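Local atomic coordinates of putative molybdenum cofactor biosynthesis protein (Corynebacterium diphtheriae, PDB entry 2G2C), a protein that probably binds molybdopterin and takes part in molybdenum cofactor biosynthesis, although its precise function has not been established. Residues Met4-Ser18 / Tyr41-Glu53. Sequence-based numbering, arbitrary orientation. Where two conformers were deposited one is given.
Sequences MHIKSAIIVVSDRIS and YSYELISEVVVPE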
HETATM    1  N   MSE A   4     -19.363  -6.349  -2.220  1.00 34.19           N
HETATM    2  CA  MSE A   4     -18.265  -5.545  -2.847  1.00 34.54           C
HETATM    3  C   MSE A   4     -16.920  -6.220  -2.581  1.00 33.29           C
HETATM    4  O   MSE A   4     -16.401  -6.117  -1.483  1.00 33.67           O
HETATM    5  CB  MSE A   4     -18.282  -4.077  -2.336  1.00 35.57           C
HETATM    6  CG  MSE A   4     -16.889  -3.390  -2.305  1.00 39.47           C
HETATM    7 SE   MSE A   4     -16.765  -1.421  -2.414  0.50 45.18          SE
HETATM    8  CE  MSE A   4     -17.304  -0.839  -0.590  1.00 43.62           C
ATOM      9  N   HIS A   5     -16.393  -6.939  -3.574  1.00 31.76           N
ATOM     10  CA  HIS A   5     -15.072  -7.561  -3.482  1.00 30.19           C
ATOM     11  C   HIS A   5     -14.046  -6.581  -4.010  1.00 27.30           C
ATOM     12  O   HIS A   5     -14.140  -6.132  -5.175  1.00 27.87           O
ATOM     13  CB  HIS A   5     -14.981  -8.797  -4.371  1.00 31.83           C
ATOM     14  CG  HIS A   5     -15.309 -10.078  -3.677  1.00 36.09           C
ATOM     15  ND1 HIS A   5     -14.436 -11.147  -3.650  1.00 40.69           N
ATOM     16  CD2 HIS A   5     -16.420 -10.476  -3.015  1.00 39.02           C
ATOM     17  CE1 HIS A   5     -14.996 -12.149  -2.996  1.00 40.16           C
ATOM     18  NE2 HIS A   5     -16.200 -11.768  -2.598  1.00 44.68           N
ATOM     19  N   ILE A   6     -13.063  -6.255  -3.180  1.00 22.35           N
ATOM     20  CA  ILE A   6     -12.020  -5.335  -3.598  1.00 19.36           C
ATOM     21  C   ILE A   6     -10.788  -6.164  -3.949  1.00 16.50           C
ATOM     22  O   ILE A   6     -10.157  -6.758  -3.064  1.00 16.05           O
ATOM     23  CB  ILE A   6     -11.689  -4.315  -2.471  1.00 19.50           C
ATOM     24  CG1 ILE A   6     -12.940  -3.506  -2.063  1.00 20.67           C
ATOM     25  CG2 ILE A   6     -10.512  -3.413  -2.888  1.00 20.45           C
ATOM     26  CD1 ILE A   6     -12.735  -2.593  -0.818  1.00 24.17           C
ATOM     27  N   LYS A   7     -10.470  -6.235  -5.237  1.00 15.10           N
ATOM     28  CA  LYS A   7      -9.278  -6.958  -5.664  0.50 14.91           C
ATOM     29  C   LYS A   7      -8.056  -6.237  -5.122  1.00 14.12           C
ATOM     30  O   LYS A   7      -7.849  -5.041  -5.382  1.00 13.36           O
ATOM     31  CB  LYS A   7      -9.210  -7.105  -7.188  0.50 15.13           C
ATOM     32  CG  LYS A   7     -10.020  -8.268  -7.750  0.50 17.64           C
ATOM     33  CD  LYS A   7     -11.502  -7.990  -7.692  0.50 22.30           C
ATOM     34  CE  LYS A   7     -12.293  -9.168  -8.238  0.50 20.42           C
ATOM     35  NZ  LYS A   7     -13.569  -9.308  -7.493  0.50 29.16           N
ATOM     36  N   SER A   8      -7.253  -6.978  -4.366  1.00 13.34           N
ATOM     37  CA  SER A   8      -6.177  -6.380  -3.577  1.00 12.69           C
ATOM     38  C   SER A   8      -4.830  -7.000  -3.826  1.00 12.36           C
ATOM     39  O   SER A   8      -4.731  -8.196  -4.130  1.00 12.89           O
ATOM     40  CB  SER A   8      -6.476  -6.418  -2.069  1.00 13.96           C
ATOM     41  OG  SER A   8      -7.747  -5.847  -1.787  1.00 15.12           O
ATOM     42  N   ALA A   9      -3.788  -6.199  -3.643  1.00 11.20           N
ATOM     43  CA  ALA A   9      -2.409  -6.698  -3.750  1.00 11.35           C
ATOM     44  C   ALA A   9      -1.581  -6.194  -2.608  1.00 11.90           C
ATOM     45  O   ALA A   9      -1.698  -5.011  -2.186  1.00 12.51           O
ATOM     46  CB  ALA A   9      -1.752  -6.291  -5.093  1.00 11.89           C
ATOM     47  N   ILE A  10      -0.716  -7.072  -2.129  1.00 11.06           N
ATOM     48  CA  ILE A  10       0.269  -6.680  -1.110  1.00 11.35           C
ATOM     49  C   ILE A  10       1.673  -6.715  -1.707  1.00 12.21           C
ATOM     50  O   ILE A  10       2.026  -7.690  -2.426  1.00 12.09           O
ATOM     51  CB  ILE A  10       0.193  -7.614   0.128  1.00 11.33           C
ATOM     52  CG1 ILE A  10      -1.184  -7.439   0.819  1.00 10.58           C
ATOM     53  CG2 ILE A  10       1.452  -7.439   1.042  1.00 11.61           C
ATOM     54  CD1 ILE A  10      -1.506  -8.494   1.868  1.00 11.82           C
ATOM     55  N   ILE A  11       2.450  -5.672  -1.414  1.00 10.41           N
ATOM     56  CA  ILE A  11       3.851  -5.607  -1.881  1.00 10.84           C
ATOM     57  C   ILE A  11       4.739  -5.297  -0.695  1.00 11.01           C
ATOM     58  O   ILE A  11       4.680  -4.193  -0.138  1.00 11.50           O
ATOM     59  CB  ILE A  11       4.032  -4.511  -2.964  1.00 10.31           C
ATOM     60  CG1 ILE A  11       3.126  -4.846  -4.161  1.00 12.51           C
ATOM     61  CG2 ILE A  11       5.497  -4.385  -3.340  1.00 11.75           C
ATOM     62  CD1 ILE A  11       2.920  -3.666  -5.167  1.00 12.15           C
ATOM     63  N   VAL A  12       5.495  -6.300  -0.249  1.00 11.72           N
ATOM     64  CA  VAL A  12       6.388  -6.071   0.872  1.00 11.44           C
ATOM     65  C   VAL A  12       7.775  -5.718   0.314  1.00 11.82           C
ATOM     66  O   VAL A  12       8.328  -6.442  -0.491  1.00 12.77           O
ATOM     67  CB  VAL A  12       6.440  -7.316   1.798  1.00 11.83           C
ATOM     68  CG1 VAL A  12       7.538  -7.171   2.816  1.00 12.11           C
ATOM     69  CG2 VAL A  12       5.078  -7.526   2.459  1.00 13.67           C
ATOM     70  N   VAL A  13       8.302  -4.578   0.740  1.00 11.90           N
ATOM     71  CA  VAL A  13       9.509  -4.024   0.152  1.00 12.36           C
ATOM     72  C   VAL A  13      10.627  -4.147   1.205  1.00 13.24           C
ATOM     73  O   VAL A  13      10.604  -3.447   2.242  1.00 13.49           O
ATOM     74  CB  VAL A  13       9.286  -2.530  -0.256  1.00 12.32           C
ATOM     75  CG1 VAL A  13      10.536  -1.925  -0.907  1.00 14.34           C
ATOM     76  CG2 VAL A  13       8.024  -2.371  -1.168  1.00 12.94           C
ATOM     77  N   SER A  14      11.571  -5.055   0.951  1.00 13.72           N
ATOM     78  CA  SER A  14      12.606  -5.357   1.953  1.00 14.60           C
ATOM     79  C   SER A  14      13.678  -6.236   1.384  1.00 15.01           C
ATOM     80  O   SER A  14      13.375  -7.311   0.901  1.00 15.42           O
ATOM     81  CB  SER A  14      11.978  -6.139   3.117  1.00 15.90           C
ATOM     82  OG  SER A  14      12.987  -6.664   4.009  1.00 16.83           O
ATOM     83  N   ASP A  15      14.912  -5.770   1.450  1.00 15.37           N
ATOM     84  CA  ASP A  15      16.040  -6.579   0.998  1.00 16.07           C
ATOM     85  C   ASP A  15      16.133  -7.879   1.801  1.00 17.90           C
ATOM     86  O   ASP A  15      16.220  -8.954   1.203  1.00 17.78           O
ATOM     87  CB  ASP A  15      17.323  -5.768   1.084  1.00 16.74           C
ATOM     88  CG  ASP A  15      17.390  -4.694   0.004  1.00 18.30           C
ATOM     89  OD1 ASP A  15      16.647  -4.833  -0.973  1.00 19.97           O
ATOM     90  OD2 ASP A  15      18.221  -3.766   0.111  1.00 23.67           O
ATOM     91  N   ARG A  16      16.037  -7.782   3.124  1.00 19.71           N
ATOM     92  CA  ARG A  16      16.224  -8.964   3.990  1.00 21.33           C
ATOM     93  C   ARG A  16      15.092  -9.976   3.842  1.00 20.35           C
ATOM     94  O   ARG A  16      15.329 -11.192   3.792  1.00 21.04           O
ATOM     95  CB  ARG A  16      16.383  -8.550   5.446  1.00 23.01           C
ATOM     96  CG  ARG A  16      17.626  -7.684   5.751  1.00 28.85           C
ATOM     97  CD  ARG A  16      18.832  -8.517   6.148  1.00 41.14           C
ATOM     98  NE  ARG A  16      18.507  -9.486   7.195  1.00 32.52           N
ATOM     99  CZ  ARG A  16      19.386 -10.284   7.796  1.00 54.63           C
ATOM    100  NH1 ARG A  16      20.677 -10.249   7.464  1.00 41.74           N
ATOM    101  NH2 ARG A  16      18.969 -11.124   8.739  1.00 42.28           N
ATOM    102  N   ILE A  17      13.854  -9.514   3.739  1.00 18.61           N
ATOM    103  CA  ILE A  17      12.782 -10.485   3.530  1.00 18.13           C
ATOM    104  C   ILE A  17      12.926 -11.103   2.137  1.00 19.40           C
ATOM    105  O   ILE A  17      12.723 -12.309   1.972  1.00 20.71           O
ATOM    106  CB  ILE A  17      11.382  -9.840   3.742  1.00 17.73           C
ATOM    107  CG1 ILE A  17      11.297  -9.234   5.154  1.00 17.79           C
ATOM    108  CG2 ILE A  17      10.274 -10.878   3.497  1.00 17.24           C
ATOM    109  CD1 ILE A  17      10.065  -8.382   5.411  1.00 17.87           C
ATOM    110  N   SER A  18      13.306 -10.287   1.147  1.00 20.15           N
ATOM    111  CA  SER A  18      13.459 -10.755  -0.241  1.00 21.51           C
ATOM    112  C   SER A  18      14.419 -11.926  -0.385  1.00 22.43           C
ATOM    113  O   SER A  18      14.148 -12.891  -1.119  1.00 22.63           O
ATOM    114  CB  SER A  18      13.898  -9.604  -1.173  1.00 20.77           C
ATOM    115  OG  SER A  18      13.863 -10.034  -2.537  1.00 26.38           O
ATOM    116  N   TYR A  41     -18.478  -5.453   2.630  0.50 24.63           N
ATOM    117  CA  TYR A  41     -17.461  -5.592   1.601  0.50 24.43           C
ATOM    118  C   TYR A  41     -16.360  -6.516   2.074  0.50 24.68           C
ATOM    119  O   TYR A  41     -16.257  -6.842   3.255  0.50 24.55           O
ATOM    120  CB  TYR A  41     -16.848  -4.245   1.253  0.50 23.99           C
ATOM    121  CG  TYR A  41     -16.011  -3.665   2.368  0.50 23.92           C
ATOM    122  CD1 TYR A  41     -16.595  -2.873   3.355  0.50 24.08           C
ATOM    123  CD2 TYR A  41     -14.637  -3.914   2.442  0.50 23.40           C
ATOM    124  CE1 TYR A  41     -15.842  -2.334   4.388  0.50 23.96           C
ATOM    125  CE2 TYR A  41     -13.871  -3.374   3.472  0.50 23.04           C
ATOM    126  CZ  TYR A  41     -14.478  -2.588   4.438  0.50 23.99           C
ATOM    127  OH  TYR A  41     -13.732  -2.056   5.452  0.50 23.62           O
ATOM    128  N   SER A  42     -15.493  -6.888   1.145  1.00 25.53           N
ATOM    129  CA  SER A  42     -14.474  -7.882   1.408  0.50 24.79           C
ATOM    130  C   SER A  42     -13.229  -7.592   0.554  1.00 24.17           C
ATOM    131  O   SER A  42     -13.349  -7.028  -0.532  1.00 24.53           O
ATOM    132  CB  SER A  42     -15.050  -9.263   1.074  0.50 25.56           C
ATOM    133  OG  SER A  42     -14.123 -10.305   1.308  0.50 26.50           O
ATOM    134  N   TYR A  43     -12.054  -7.994   1.029  1.00 22.03           N
ATOM    135  CA  TYR A  43     -10.829  -7.906   0.246  1.00 20.26           C
ATOM    136  C   TYR A  43     -10.532  -9.253  -0.368  1.00 20.01           C
ATOM    137  O   TYR A  43     -10.518 -10.275   0.339  1.00 21.13           O
ATOM    138  CB  TYR A  43      -9.635  -7.484   1.117  1.00 20.30           C
ATOM    139  CG  TYR A  43      -9.784  -6.139   1.733  1.00 19.08           C
ATOM    140  CD1 TYR A  43      -9.340  -4.985   1.064  1.00 18.29           C
ATOM    141  CD2 TYR A  43     -10.369  -5.997   2.973  1.00 17.14           C
ATOM    142  CE1 TYR A  43      -9.501  -3.724   1.635  1.00 19.60           C
ATOM    143  CE2 TYR A  43     -10.528  -4.751   3.549  1.00 18.92           C
ATOM    144  CZ  TYR A  43     -10.078  -3.621   2.877  1.00 19.57           C
ATOM    145  OH  TYR A  43     -10.221  -2.374   3.422  1.00 22.44           O
ATOM    146  N   GLU A  44     -10.291  -9.263  -1.670  1.00 18.32           N
ATOM    147  CA  GLU A  44      -9.864 -10.456  -2.376  1.00 18.02           C
ATOM    148  C   GLU A  44      -8.395 -10.301  -2.758  1.00 17.19           C
ATOM    149  O   GLU A  44      -8.057  -9.557  -3.716  1.00 17.34           O
ATOM    150  CB  GLU A  44     -10.715 -10.661  -3.648  1.00 18.39           C
ATOM    151  CG  GLU A  44     -10.353 -11.953  -4.364  1.00 22.43           C
ATOM    152  CD  GLU A  44     -10.955 -12.082  -5.754  1.00 30.39           C
ATOM    153  OE1 GLU A  44     -11.947 -11.388  -6.054  1.00 33.77           O
ATOM    154  OE2 GLU A  44     -10.427 -12.894  -6.540  1.00 32.22           O
ATOM    155  N   LEU A  45      -7.518 -10.961  -2.011  1.00 17.37           N
ATOM    156  CA  LEU A  45      -6.079 -10.850  -2.278  1.00 16.76           C
ATOM    157  C   LEU A  45      -5.681 -11.600  -3.548  1.00 17.45           C
ATOM    158  O   LEU A  45      -5.626 -12.844  -3.547  1.00 19.65           O
ATOM    159  CB  LEU A  45      -5.258 -11.355  -1.091  1.00 16.95           C
ATOM    160  CG  LEU A  45      -3.750 -11.116  -1.161  1.00 20.11           C
ATOM    161  CD1 LEU A  45      -3.438  -9.631  -1.067  1.00 18.01           C
ATOM    162  CD2 LEU A  45      -3.128 -11.848  -0.007  1.00 19.06           C
ATOM    163  N   ILE A  46      -5.422 -10.868  -4.625  1.00 16.30           N
ATOM    164  CA  ILE A  46      -5.087 -11.513  -5.895  1.00 16.19           C
ATOM    165  C   ILE A  46      -3.604 -11.732  -6.100  1.00 15.86           C
ATOM    166  O   ILE A  46      -3.199 -12.525  -6.954  1.00 16.28           O
ATOM    167  CB  ILE A  46      -5.728 -10.775  -7.079  1.00 16.73           C
ATOM    168  CG1 ILE A  46      -5.015  -9.439  -7.336  1.00 17.31           C
ATOM    169  CG2 ILE A  46      -7.257 -10.654  -6.822  1.00 16.45           C
ATOM    170  CD1 ILE A  46      -5.386  -8.776  -8.693  1.00 20.85           C
ATOM    171  N   SER A  47      -2.792 -11.047  -5.293  1.00 14.13           N
ATOM    172  CA  SER A  47      -1.342 -11.067  -5.439  0.50 13.56           C
ATOM    173  C   SER A  47      -0.682 -10.692  -4.117  1.00 13.59           C
ATOM    174  O   SER A  47      -1.153  -9.759  -3.473  1.00 13.48           O
ATOM    175  CB  SER A  47      -0.940 -10.048  -6.514  0.50 14.01           C
ATOM    176  OG  SER A  47       0.463  -9.964  -6.657  0.50 13.17           O
ATOM    177  N   GLU A  48       0.387 -11.389  -3.751  1.00 13.63           N
ATOM    178  CA  GLU A  48       1.300 -10.877  -2.718  1.00 14.00           C
ATOM    179  C   GLU A  48       2.705 -11.184  -3.151  1.00 14.10           C
ATOM    180  O   GLU A  48       2.987 -12.269  -3.682  1.00 15.25           O
ATOM    181  CB  GLU A  48       1.016 -11.440  -1.329  1.00 15.40           C
ATOM    182  CG  GLU A  48       1.124 -12.951  -1.239  1.00 16.07           C
ATOM    183  CD  GLU A  48       2.546 -13.486  -1.016  1.00 18.30           C
ATOM    184  OE1 GLU A  48       2.711 -14.720  -1.152  1.00 21.47           O
ATOM    185  OE2 GLU A  48       3.497 -12.716  -0.717  1.00 18.92           O
ATOM    186  N   VAL A  49       3.585 -10.199  -3.005  1.00 13.74           N
ATOM    187  CA  VAL A  49       4.981 -10.367  -3.378  1.00 13.55           C
ATOM    188  C   VAL A  49       5.886  -9.696  -2.355  1.00 13.84           C
ATOM    189  O   VAL A  49       5.432  -8.858  -1.556  1.00 12.46           O
ATOM    190  CB  VAL A  49       5.282  -9.797  -4.812  1.00 13.57           C
ATOM    191  CG1 VAL A  49       4.324 -10.396  -5.846  1.00 15.96           C
ATOM    192  CG2 VAL A  49       5.119  -8.280  -4.813  1.00 15.13           C
ATOM    193  N   VAL A  50       7.158 -10.103  -2.365  1.00 13.37           N
ATOM    194  CA  VAL A  50       8.216  -9.417  -1.658  1.00 13.39           C
ATOM    195  C   VAL A  50       9.192  -8.968  -2.742  1.00 14.45           C
ATOM    196  O   VAL A  50       9.572  -9.771  -3.634  1.00 14.14           O
ATOM    197  CB  VAL A  50       8.956 -10.354  -0.672  1.00 13.53           C
ATOM    198  CG1 VAL A  50      10.135  -9.587  -0.036  1.00 14.29           C
ATOM    199  CG2 VAL A  50       7.977 -10.900   0.359  1.00 14.08           C
ATOM    200  N   VAL A  51       9.606  -7.711  -2.691  1.00 12.42           N
ATOM    201  CA  VAL A  51      10.609  -7.221  -3.650  1.00 13.09           C
ATOM    202  C   VAL A  51      11.749  -6.566  -2.870  1.00 13.72           C
ATOM    203  O   VAL A  51      11.543  -6.064  -1.763  1.00 12.69           O
ATOM    204  CB  VAL A  51       9.949  -6.198  -4.672  1.00 13.65           C
ATOM    205  CG1 VAL A  51       8.864  -6.900  -5.485  1.00 15.41           C
ATOM    206  CG2 VAL A  51       9.416  -4.936  -3.966  1.00 13.28           C
ATOM    207  N   PRO A  52      12.954  -6.556  -3.459  1.00 13.65           N
ATOM    208  CA  PRO A  52      14.031  -5.779  -2.883  1.00 13.78           C
ATOM    209  C   PRO A  52      13.666  -4.281  -2.903  1.00 13.58           C
ATOM    210  O   PRO A  52      12.788  -3.836  -3.671  1.00 13.67           O
ATOM    211  CB  PRO A  52      15.211  -5.997  -3.851  1.00 15.86           C
ATOM    212  CG  PRO A  52      14.841  -7.194  -4.654  1.00 16.19           C
ATOM    213  CD  PRO A  52      13.339  -7.259  -4.696  1.00 15.10           C
ATOM    214  N   GLU A  53      14.386  -3.506  -2.102  1.00 15.25           N
ATOM    215  CA  GLU A  53      14.199  -2.057  -2.119  1.00 15.27           C
ATOM    216  C   GLU A  53      14.583  -1.442  -3.447  1.00 14.50           C
ATOM    217  O   GLU A  53      15.464  -1.940  -4.145  1.00 16.53           O
ATOM    218  CB  GLU A  53      15.044  -1.414  -1.027  1.00 15.73           C
ATOM    219  CG  GLU A  53      14.596  -1.895   0.289  1.00 17.61           C
ATOM    220  CD  GLU A  53      14.152  -0.798   1.193  1.00 19.10           C
ATOM    221  OE1 GLU A  53      13.649   0.236   0.653  1.00 18.25           O
ATOM    222  OE2 GLU A  53      14.300  -0.987   2.429  1.00 20.92           O
TER
HETATM  223  O   HOH W   1       1.412  -7.923  -5.291  1.00 13.61           O
HETATM  224  O   HOH W   2      15.326  -3.407   3.059  1.00 21.72           O
HETATM  225  O   HOH W   3      17.829  -3.278  -3.015  1.00 23.80           O
HETATM  226  O   HOH W   4      11.904 -11.361  -3.683  1.00 42.59           O
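Strands 5-13 and 42-51, joined by a right-handed beta-alpha-beta crossover through helix 26-34, pair in parallel at the margin of the mixed sheet of this MoCF_biosynth domain, 42-51 outermost. Backbone bonds run from Ser42 N to Met4 O through to Ser14 N to Val51 O, interrupted by a beta bulge: Ser8 O accepts from Ile46 N (2.8 Å), the extra residue, so Ser8 pairs with Leu45 but Ala9 with Ser47, and bonding resumes with Ile10 N to Ser47 O. Ser8 OG donates to Ile6 O at 2.9 Å, while Glu44 N reaches that oxygen from the opposite face of the carbonyl plane; the same hydroxyl lies at the Tyr43 ring edge. On the other sheet face, the extended Glu44 brings OE1 to Lys7 NZ, in one of two lysine conformers, as a salt bridge of 3.0 Å, weak as a hydrogen bond, and weakly to His5 ND1. The Leu45 and Ile10 side chains cross at about a right angle, Leu45 CD1 3.7 Å from Ile10 CG1, on the side of helix 26-34. Past strand 5-13, Ile17 CG2, in the helix N-capped by Ser14, meets Val50 CG1 (3.8 Å). Asp15 OD1 takes Glu53 N from above its carboxylate plane at 2.9 Å. With waters joining Asp15 N to Glu53 OE2 and Asp15 OD1 to Glu53 O, this bond ties the helix start to the segment after strand 42-51; Lys84, paired with Asp15 OD2, probably offsets the aspartate's charge near Glu53.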